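Local coordinates for protein plasmodium falciparum gamete antigen 27/25 (Plasmodium falciparum, PDB 1N81) that is essential for sexual development of the malaria parasite as a gametocyte protein, although its molecular function is unknown and may involve dimerization, at residues A[86-91]-A[104-109]; A[110-115]-A[144-149]. All blocks are in the same frame, centred on the assembly; numbering follows the deposited sequence.

Contact 1: residues A[86-91]-A[104-109]; sequences ISYCTD and DYLWVE
Tyr88, near the C-terminal end of helix 71-89, lays its ring against Tyr105 of helix 96-122 in an edge-to-face (T-shaped) pair. Tyr105 supplies the edge and Tyr88 the face; the centroids stand 5.4 Å apart and the planes are turned 74° from each other. The closest carbons are Tyr88 CE2 and Tyr105 CD2, 3.9 Å apart. A further apolar touch comes from Leu106, whose methyl CD2 lies near the plane of the Tyr88 ring, at its edge, 4.2 Å from Tyr88 CE1. With CG opposite the carbonyl carbon (chi1 -54°), the Tyr88 ring is directed at helix 96-122.

The fold is all helical, and here two helices consecutive in the chain, joined by a short connection, pack through a buried aromatic pair. Helix 156-173 also borders it, through Gln158 and Arg165, while Phe154 meets the Tyr105 ring.

The polar part runs through one water, which lies in the plane of the Tyr88 ring, 2.6 Å from Tyr88 OH. This water donates to Glu109 OE2 at 2.6 Å and, weakly, to Tyr105 O at 3.0 Å, bridging hydroxyl and carboxylate. Glu109 reaches it with an extended chain, and its carboxylate forms salt bridges with Arg84 through OE1 and Arg165 through OE2, two positive partners that would probably stabilise the buried negative charge.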
ATOM      1  N   ILE A  86      -0.269  13.928  -0.960  1.00 38.77           N
ATOM      2  CA  ILE A  86       0.160  14.930  -1.937  1.00 44.16           C
ATOM      3  C   ILE A  86      -0.257  14.548  -3.369  1.00 43.49           C
ATOM      4  O   ILE A  86      -0.614  15.407  -4.158  1.00 45.86           O
ATOM      5  CB  ILE A  86       1.684  15.149  -1.830  1.00 39.89           C
ATOM      6  CG1 ILE A  86       1.967  15.914  -0.526  1.00 36.56           C
ATOM      7  CG2 ILE A  86       2.214  15.891  -3.040  1.00 37.56           C
ATOM      8  CD1 ILE A  86       3.424  16.099  -0.227  1.00 50.43           C
ATOM      9  N   SER A  87      -0.264  13.256  -3.687  1.00 40.60           N
ATOM     10  CA  SER A  87      -0.658  12.821  -5.020  1.00 38.80           C
ATOM     11  C   SER A  87      -2.168  12.930  -5.284  1.00 47.86           C
ATOM     12  O   SER A  87      -2.593  13.252  -6.400  1.00 43.89           O
ATOM     13  CB  SER A  87      -0.216  11.368  -5.231  1.00 37.61           C
ATOM     14  OG  SER A  87      -0.559  10.899  -6.526  1.00 35.32           O
ATOM     15  N   TYR A  88      -2.980  12.663  -4.260  1.00 38.60           N
ATOM     16  CA  TYR A  88      -4.441  12.664  -4.409  1.00 43.41           C
ATOM     17  C   TYR A  88      -5.207  13.852  -3.809  1.00 45.24           C
ATOM     18  O   TYR A  88      -6.365  14.092  -4.174  1.00 48.78           O
ATOM     19  CB  TYR A  88      -5.035  11.395  -3.755  1.00 34.77           C
ATOM     20  CG  TYR A  88      -4.454  10.080  -4.217  1.00 33.83           C
ATOM     21  CD1 TYR A  88      -4.443   8.961  -3.365  1.00 36.50           C
ATOM     22  CD2 TYR A  88      -3.975   9.921  -5.526  1.00 35.07           C
ATOM     23  CE1 TYR A  88      -3.980   7.728  -3.798  1.00 35.19           C
ATOM     24  CE2 TYR A  88      -3.509   8.680  -5.974  1.00 36.41           C
ATOM     25  CZ  TYR A  88      -3.515   7.590  -5.102  1.00 37.27           C
ATOM     26  OH  TYR A  88      -3.036   6.375  -5.537  1.00 35.95           O
ATOM     27  N   CYS A  89      -4.598  14.582  -2.885  1.00 44.62           N
ATOM     28  CA  CYS A  89      -5.346  15.660  -2.224  1.00 49.45           C
ATOM     29  C   CYS A  89      -4.794  17.066  -2.360  1.00 48.52           C
ATOM     30  O   CYS A  89      -5.294  17.986  -1.718  1.00 54.01           O
ATOM     31  CB  CYS A  89      -5.460  15.341  -0.728  1.00 43.01           C
ATOM     32  SG  CYS A  89      -6.168  13.700  -0.345  1.00 51.74           S
ATOM     33  N   THR A  90      -3.785  17.228  -3.197  1.00 57.11           N
ATOM     34  CA  THR A  90      -3.101  18.504  -3.358  1.00 55.30           C
ATOM     35  C   THR A  90      -3.592  19.410  -4.482  1.00 62.32           C
ATOM     36  O   THR A  90      -2.895  20.337  -4.899  1.00 67.76           O
ATOM     37  CB  THR A  90      -1.588  18.211  -3.462  1.00 54.96           C
ATOM     38  OG1 THR A  90      -0.877  19.107  -2.611  1.00 81.20           O
ATOM     39  CG2 THR A  90      -1.075  18.298  -4.878  1.00 53.66           C
ATOM     40  N   ASP A  91      -4.811  19.163  -4.947  1.00 72.36           N
ATOM     41  CA  ASP A  91      -5.415  19.977  -6.002  1.00 79.67           C
ATOM     42  C   ASP A  91      -6.897  20.130  -5.714  1.00 80.65           C
ATOM     43  O   ASP A  91      -7.315  20.987  -4.938  1.00 85.80           O
ATOM     44  CB  ASP A  91      -5.255  19.310  -7.372  1.00 87.79           C
ATOM     45  CG  ASP A  91      -3.809  19.065  -7.738  1.00 93.98           C
ATOM     46  OD1 ASP A  91      -3.012  20.031  -7.674  1.00 91.37           O
ATOM     47  OD2 ASP A  91      -3.478  17.907  -8.091  1.00 97.26           O
ATOM     48  N   ASP A 104     -11.346   4.307  -3.863  1.00 46.12           N
ATOM     49  CA  ASP A 104     -11.225   3.348  -4.967  1.00 45.05           C
ATOM     50  C   ASP A 104      -9.787   3.297  -5.496  1.00 44.80           C
ATOM     51  O   ASP A 104      -9.302   2.243  -5.928  1.00 43.55           O
ATOM     52  CB  ASP A 104     -12.187   3.682  -6.122  1.00 55.05           C
ATOM     53  CG  ASP A 104     -13.659   3.488  -5.744  1.00 62.35           C
ATOM     54  OD1 ASP A 104     -13.972   2.564  -4.961  1.00 47.02           O
ATOM     55  OD2 ASP A 104     -14.507   4.258  -6.245  1.00 58.60           O
ATOM     56  N   TYR A 105      -9.114   4.439  -5.470  1.00 36.56           N
ATOM     57  CA  TYR A 105      -7.725   4.479  -5.906  1.00 40.62           C
ATOM     58  C   TYR A 105      -6.896   3.635  -4.914  1.00 41.68           C
ATOM     59  O   TYR A 105      -5.970   2.919  -5.310  1.00 38.00           O
ATOM     60  CB  TYR A 105      -7.203   5.916  -5.886  1.00 31.27           C
ATOM     61  CG  TYR A 105      -7.680   6.796  -7.017  1.00 43.56           C
ATOM     62  CD1 TYR A 105      -9.040   6.900  -7.343  1.00 41.59           C
ATOM     63  CD2 TYR A 105      -6.780   7.589  -7.703  1.00 40.33           C
ATOM     64  CE1 TYR A 105      -9.472   7.785  -8.317  1.00 53.63           C
ATOM     65  CE2 TYR A 105      -7.193   8.476  -8.674  1.00 54.88           C
ATOM     66  CZ  TYR A 105      -8.534   8.573  -8.980  1.00 53.76           C
ATOM     67  OH  TYR A 105      -8.908   9.454  -9.959  1.00 49.23           O
ATOM     68  N   LEU A 106      -7.240   3.729  -3.626  1.00 37.56           N
ATOM     69  CA  LEU A 106      -6.527   3.000  -2.590  1.00 34.22           C
ATOM     70  C   LEU A 106      -6.744   1.519  -2.821  1.00 36.77           C
ATOM     71  O   LEU A 106      -5.822   0.716  -2.723  1.00 34.51           O
ATOM     72  CB  LEU A 106      -7.036   3.401  -1.184  1.00 31.70           C
ATOM     73  CG  LEU A 106      -6.712   4.847  -0.728  1.00 36.09           C
ATOM     74  CD1 LEU A 106      -7.239   5.087   0.674  1.00 33.29           C
ATOM     75  CD2 LEU A 106      -5.200   5.116  -0.767  1.00 34.11           C
ATOM     76  N   TRP A 107      -7.981   1.170  -3.143  1.00 37.95           N
ATOM     77  CA  TRP A 107      -8.371  -0.213  -3.391  1.00 37.91           C
ATOM     78  C   TRP A 107      -7.548  -0.797  -4.527  1.00 33.79           C
ATOM     79  O   TRP A 107      -7.036  -1.918  -4.426  1.00 40.76           O
ATOM     80  CB  TRP A 107      -9.855  -0.262  -3.768  1.00 38.62           C
ATOM     81  CG  TRP A 107     -10.460  -1.605  -3.873  1.00 32.08           C
ATOM     82  CD1 TRP A 107     -11.160  -2.261  -2.898  1.00 39.53           C
ATOM     83  CD2 TRP A 107     -10.438  -2.494  -5.023  1.00 29.46           C
ATOM     84  NE1 TRP A 107     -11.576  -3.493  -3.363  1.00 32.58           N
ATOM     85  CE2 TRP A 107     -11.154  -3.659  -4.653  1.00 37.83           C
ATOM     86  CE3 TRP A 107      -9.897  -2.407  -6.307  1.00 39.31           C
ATOM     87  CZ2 TRP A 107     -11.319  -4.747  -5.534  1.00 41.54           C
ATOM     88  CZ3 TRP A 107     -10.061  -3.479  -7.182  1.00 47.35           C
ATOM     89  CH2 TRP A 107     -10.772  -4.637  -6.792  1.00 43.62           C
ATOM     90  N   VAL A 108      -7.444  -0.033  -5.609  1.00 31.30           N
ATOM     91  CA  VAL A 108      -6.709  -0.470  -6.772  1.00 30.67           C
ATOM     92  C   VAL A 108      -5.253  -0.779  -6.427  1.00 36.66           C
ATOM     93  O   VAL A 108      -4.741  -1.842  -6.759  1.00 34.40           O
ATOM     94  CB  VAL A 108      -6.777   0.589  -7.875  1.00 41.93           C
ATOM     95  CG1 VAL A 108      -5.697   0.292  -8.968  1.00 29.81           C
ATOM     96  CG2 VAL A 108      -8.231   0.590  -8.490  1.00 36.44           C
ATOM     97  N   GLU A 109      -4.609   0.141  -5.729  1.00 31.67           N
ATOM     98  CA  GLU A 109      -3.220  -0.033  -5.347  1.00 33.33           C
ATOM     99  C   GLU A 109      -3.087  -1.251  -4.419  1.00 33.63           C
ATOM    100  O   GLU A 109      -2.198  -2.100  -4.618  1.00 31.88           O
ATOM    101  CB  GLU A 109      -2.688   1.242  -4.666  1.00 26.82           C
ATOM    102  CG  GLU A 109      -1.186   1.188  -4.368  1.00 26.74           C
ATOM    103  CD  GLU A 109      -0.635   2.477  -3.773  1.00 35.76           C
ATOM    104  OE1 GLU A 109       0.538   2.463  -3.355  1.00 28.91           O
ATOM    105  OE2 GLU A 109      -1.349   3.504  -3.719  1.00 33.56           O
TER
HETATM  106  O   HOH W   1      -3.732   4.379  -4.049  1.00 35.61           O

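Contact 2: residues A[110-115]-A[144-149]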
ATOM      1  N   GLN A 110      -3.979  -1.373  -3.439  1.00 33.12           N
ATOM      2  CA  GLN A 110      -3.878  -2.508  -2.521  1.00 35.04           C
ATOM      3  C   GLN A 110      -4.075  -3.849  -3.258  1.00 35.35           C
ATOM      4  O   GLN A 110      -3.328  -4.825  -3.043  1.00 33.00           O
ATOM      5  CB  GLN A 110      -4.849  -2.360  -1.344  1.00 33.74           C
ATOM      6  CG  GLN A 110      -4.671  -3.468  -0.331  1.00 38.46           C
ATOM      7  CD  GLN A 110      -5.455  -3.259   0.937  1.00 36.10           C
ATOM      8  OE1 GLN A 110      -6.327  -2.407   1.009  1.00 36.67           O
ATOM      9  NE2 GLN A 110      -5.144  -4.047   1.950  1.00 32.13           N
ATOM     10  N   ARG A 111      -5.041  -3.886  -4.169  1.00 32.53           N
ATOM     11  CA  ARG A 111      -5.247  -5.085  -4.966  1.00 38.14           C
ATOM     12  C   ARG A 111      -4.033  -5.449  -5.871  1.00 36.38           C
ATOM     13  O   ARG A 111      -3.708  -6.626  -6.041  1.00 31.63           O
ATOM     14  CB  ARG A 111      -6.450  -4.910  -5.870  1.00 38.60           C
ATOM     15  CG  ARG A 111      -6.690  -6.067  -6.776  1.00 54.21           C
ATOM     16  CD  ARG A 111      -6.991  -7.351  -5.997  1.00 68.54           C
ATOM     17  NE  ARG A 111      -7.788  -8.277  -6.805  1.00 82.20           N
ATOM     18  CZ  ARG A 111      -9.094  -8.505  -6.636  1.00 76.59           C
ATOM     19  NH1 ARG A 111      -9.763  -7.882  -5.678  1.00 68.24           N
ATOM     20  NH2 ARG A 111      -9.728  -9.364  -7.426  1.00 78.65           N
ATOM     21  N   VAL A 112      -3.394  -4.463  -6.487  1.00 30.08           N
ATOM     22  CA  VAL A 112      -2.260  -4.795  -7.342  1.00 28.58           C
ATOM     23  C   VAL A 112      -1.131  -5.356  -6.461  1.00 33.40           C
ATOM     24  O   VAL A 112      -0.519  -6.376  -6.817  1.00 36.51           O
ATOM     25  CB  VAL A 112      -1.788  -3.598  -8.171  1.00 33.32           C
ATOM     26  CG1 VAL A 112      -0.481  -3.935  -8.888  1.00 30.75           C
ATOM     27  CG2 VAL A 112      -2.843  -3.272  -9.205  1.00 37.57           C
ATOM     28  N   ILE A 113      -0.913  -4.735  -5.295  1.00 34.24           N
ATOM     29  CA  ILE A 113       0.096  -5.219  -4.337  1.00 38.21           C
ATOM     30  C   ILE A 113      -0.148  -6.699  -4.040  1.00 40.27           C
ATOM     31  O   ILE A 113       0.766  -7.526  -4.151  1.00 32.82           O
ATOM     32  CB  ILE A 113       0.063  -4.439  -2.981  1.00 28.08           C
ATOM     33  CG1 ILE A 113       0.655  -3.041  -3.179  1.00 28.39           C
ATOM     34  CG2 ILE A 113       0.838  -5.197  -1.915  1.00 31.13           C
ATOM     35  CD1 ILE A 113       0.596  -2.147  -1.950  1.00 32.54           C
ATOM     36  N   GLU A 114      -1.391  -7.050  -3.697  1.00 35.95           N
ATOM     37  CA  GLU A 114      -1.691  -8.444  -3.382  1.00 32.03           C
ATOM     38  C   GLU A 114      -1.443  -9.408  -4.518  1.00 30.95           C
ATOM     39  O   GLU A 114      -0.809 -10.444  -4.333  1.00 38.43           O
ATOM     40  CB  GLU A 114      -3.121  -8.592  -2.864  1.00 30.94           C
ATOM     41  CG  GLU A 114      -3.230  -7.937  -1.521  1.00 30.93           C
ATOM     42  CD  GLU A 114      -4.583  -8.126  -0.890  1.00 40.38           C
ATOM     43  OE1 GLU A 114      -5.532  -8.547  -1.574  1.00 37.09           O
ATOM     44  OE2 GLU A 114      -4.686  -7.831   0.304  1.00 34.72           O
ATOM     45  N   GLU A 115      -1.920  -9.056  -5.690  1.00 31.47           N
ATOM     46  CA  GLU A 115      -1.776  -9.886  -6.874  1.00 38.56           C
ATOM     47  C   GLU A 115      -0.277 -10.114  -7.173  1.00 51.83           C
ATOM     48  O   GLU A 115       0.176 -11.234  -7.451  1.00 48.13           O
ATOM     49  CB  GLU A 115      -2.442  -9.146  -8.027  1.00 50.14           C
ATOM     50  CG  GLU A 115      -2.774  -9.951  -9.230  1.00 63.98           C
ATOM     51  CD  GLU A 115      -3.928 -10.880  -8.991  1.00 60.01           C
ATOM     52  OE1 GLU A 115      -4.831 -10.551  -8.164  1.00 48.69           O
ATOM     53  OE2 GLU A 115      -3.914 -11.933  -9.655  1.00 68.69           O
ATOM     54  N   ASP A 144      -4.286  -1.831 -15.279  1.00 42.89           N
ATOM     55  CA  ASP A 144      -5.327  -1.647 -16.291  1.00 41.12           C
ATOM     56  C   ASP A 144      -6.591  -2.395 -15.907  1.00 49.37           C
ATOM     57  O   ASP A 144      -7.708  -1.885 -16.036  1.00 46.33           O
ATOM     58  CB  ASP A 144      -4.854  -2.145 -17.646  1.00 37.89           C
ATOM     59  CG  ASP A 144      -3.753  -1.286 -18.200  1.00 51.31           C
ATOM     60  OD1 ASP A 144      -3.605  -0.157 -17.688  1.00 48.60           O
ATOM     61  OD2 ASP A 144      -3.047  -1.723 -19.132  1.00 53.66           O
ATOM     62  N   THR A 145      -6.412  -3.611 -15.420  1.00 44.91           N
ATOM     63  CA  THR A 145      -7.555  -4.425 -15.038  1.00 45.18           C
ATOM     64  C   THR A 145      -8.342  -3.882 -13.852  1.00 46.77           C
ATOM     65  O   THR A 145      -9.576  -3.798 -13.891  1.00 37.85           O
ATOM     66  CB  THR A 145      -7.120  -5.871 -14.730  1.00 37.58           C
ATOM     67  OG1 THR A 145      -6.413  -6.386 -15.859  1.00 39.17           O
ATOM     68  CG2 THR A 145      -8.337  -6.748 -14.504  1.00 40.79           C
ATOM     69  N   TYR A 146      -7.645  -3.485 -12.797  1.00 41.34           N
ATOM     70  CA  TYR A 146      -8.358  -2.998 -11.629  1.00 44.16           C
ATOM     71  C   TYR A 146      -8.900  -1.578 -11.718  1.00 41.00           C
ATOM     72  O   TYR A 146      -9.902  -1.283 -11.074  1.00 47.69           O
ATOM     73  CB  TYR A 146      -7.525  -3.227 -10.384  1.00 29.09           C
ATOM     74  CG  TYR A 146      -7.353  -4.691 -10.117  1.00 50.12           C
ATOM     75  CD1 TYR A 146      -6.102  -5.291 -10.224  1.00 47.53           C
ATOM     76  CD2 TYR A 146      -8.448  -5.491  -9.769  1.00 59.95           C
ATOM     77  CE1 TYR A 146      -5.938  -6.647  -9.992  1.00 51.43           C
ATOM     78  CE2 TYR A 146      -8.299  -6.857  -9.537  1.00 70.75           C
ATOM     79  CZ  TYR A 146      -7.033  -7.434  -9.649  1.00 73.28           C
ATOM     80  OH  TYR A 146      -6.860  -8.787  -9.397  1.00 81.55           O
ATOM     81  N   GLU A 147      -8.260  -0.722 -12.506  1.00 37.61           N
ATOM     82  CA  GLU A 147      -8.748   0.632 -12.742  1.00 44.39           C
ATOM     83  C   GLU A 147     -10.116   0.447 -13.425  1.00 53.98           C
ATOM     84  O   GLU A 147     -11.098   1.075 -13.054  1.00 47.67           O
ATOM     85  CB  GLU A 147      -7.878   1.377 -13.754  1.00 32.94           C
ATOM     86  CG  GLU A 147      -6.714   2.148 -13.196  1.00 55.66           C
ATOM     87  CD  GLU A 147      -5.998   2.932 -14.280  1.00 48.69           C
ATOM     88  OE1 GLU A 147      -5.739   2.353 -15.358  1.00 62.88           O
ATOM     89  OE2 GLU A 147      -5.678   4.126 -14.056  1.00 57.45           O
ATOM     90  N   TYR A 148     -10.132  -0.402 -14.458  1.00 47.37           N
ATOM     91  CA  TYR A 148     -11.337  -0.708 -15.246  1.00 37.91           C
ATOM     92  C   TYR A 148     -12.440  -1.247 -14.352  1.00 38.30           C
ATOM     93  O   TYR A 148     -13.567  -0.747 -14.353  1.00 40.98           O
ATOM     94  CB  TYR A 148     -11.023  -1.728 -16.347  1.00 37.75           C
ATOM     95  CG  TYR A 148     -12.262  -2.221 -17.073  1.00 44.52           C
ATOM     96  CD1 TYR A 148     -12.985  -1.371 -17.898  1.00 41.93           C
ATOM     97  CD2 TYR A 148     -12.763  -3.514 -16.850  1.00 46.40           C
ATOM     98  CE1 TYR A 148     -14.191  -1.780 -18.485  1.00 39.78           C
ATOM     99  CE2 TYR A 148     -13.965  -3.940 -17.426  1.00 42.04           C
ATOM    100  CZ  TYR A 148     -14.669  -3.054 -18.244  1.00 37.33           C
ATOM    101  OH  TYR A 148     -15.841  -3.447 -18.825  1.00 45.94           O
ATOM    102  N   VAL A 149     -12.101  -2.256 -13.561  1.00 34.40           N
ATOM    103  CA  VAL A 149     -13.052  -2.878 -12.663  1.00 38.05           C
ATOM    104  C   VAL A 149     -13.652  -1.934 -11.628  1.00 47.78           C
ATOM    105  O   VAL A 149     -14.834  -2.017 -11.303  1.00 42.36           O
ATOM    106  CB  VAL A 149     -12.390  -4.044 -11.926  1.00 44.55           C
ATOM    107  CG1 VAL A 149     -13.128  -4.350 -10.649  1.00 44.19           C
ATOM    108  CG2 VAL A 149     -12.364  -5.267 -12.833  1.00 50.05           C
TER
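Arg111 of helix 96-122 starts with CG opposite its own backbone N (chi1 177°), which sets CG over the centre of one face of the Tyr146 ring of helix 136-150, modelled too close for that contact to be taken at face value. The bend at chi2 and the torsions beyond it then bring NE round to the phenol oxygen. Glu115, one turn further on, bends likewise at chi2, bringing its carboxylate to the same hydroxyl.

Tyr146 OH has a cationic donor and an anionic acceptor. It accepts a weak hydrogen bond from Arg111 NE at 2.8 Å, bent to 145° at the hydrogen, and donates to Glu115 OE1 at 3.0 Å, meeting that oxygen from well above the carboxylate plane. Arg111 and Glu115 also form a long salt bridge within their helix, NE to OE1 at 4.0 Å, and the hydroxyl, bonded to both, links the two charged groups. The guanidinium plane is tilted against the ring, with the CE2 side of Tyr146 over one of its faces.

At the other end of the ring Val112 CG2 rests 4.0 Å from Tyr146 CD1; Val112 also touches Leu142 and Phe143 of helix 136-150 and Ile166 of helix 156-173. The segment axes approach to 10.2 Å at 144°, a roughly antiparallel helix pair of this all-helical fold, bridged by Tyr146, whose hydroxyl meets Arg111 and Glu115, an i, i+4 pair.

Both contacts belong to helix 96-122, which offers consecutive turns to different partners: helix 71-89 in contact 1 and helix 136-150 in contact 2. Their centres are 14 Å apart, yet they adjoin, since Trp107 CZ3 lies 3.7 Å from Tyr146 CD2 and Val108 CG2 packs on Tyr146 O. In each, one tyrosine reaches across and a glutamate of helix 96-122 is linked to its hydroxyl, but the surroundings differ. The residues that touch in contact 1 are all buried, and hydroxyl and carboxylate meet there through a water; in contact 2, which is only partly buried, Arg111 and Glu115 are partly exposed and bond the hydroxyl directly, Arg111 weakly.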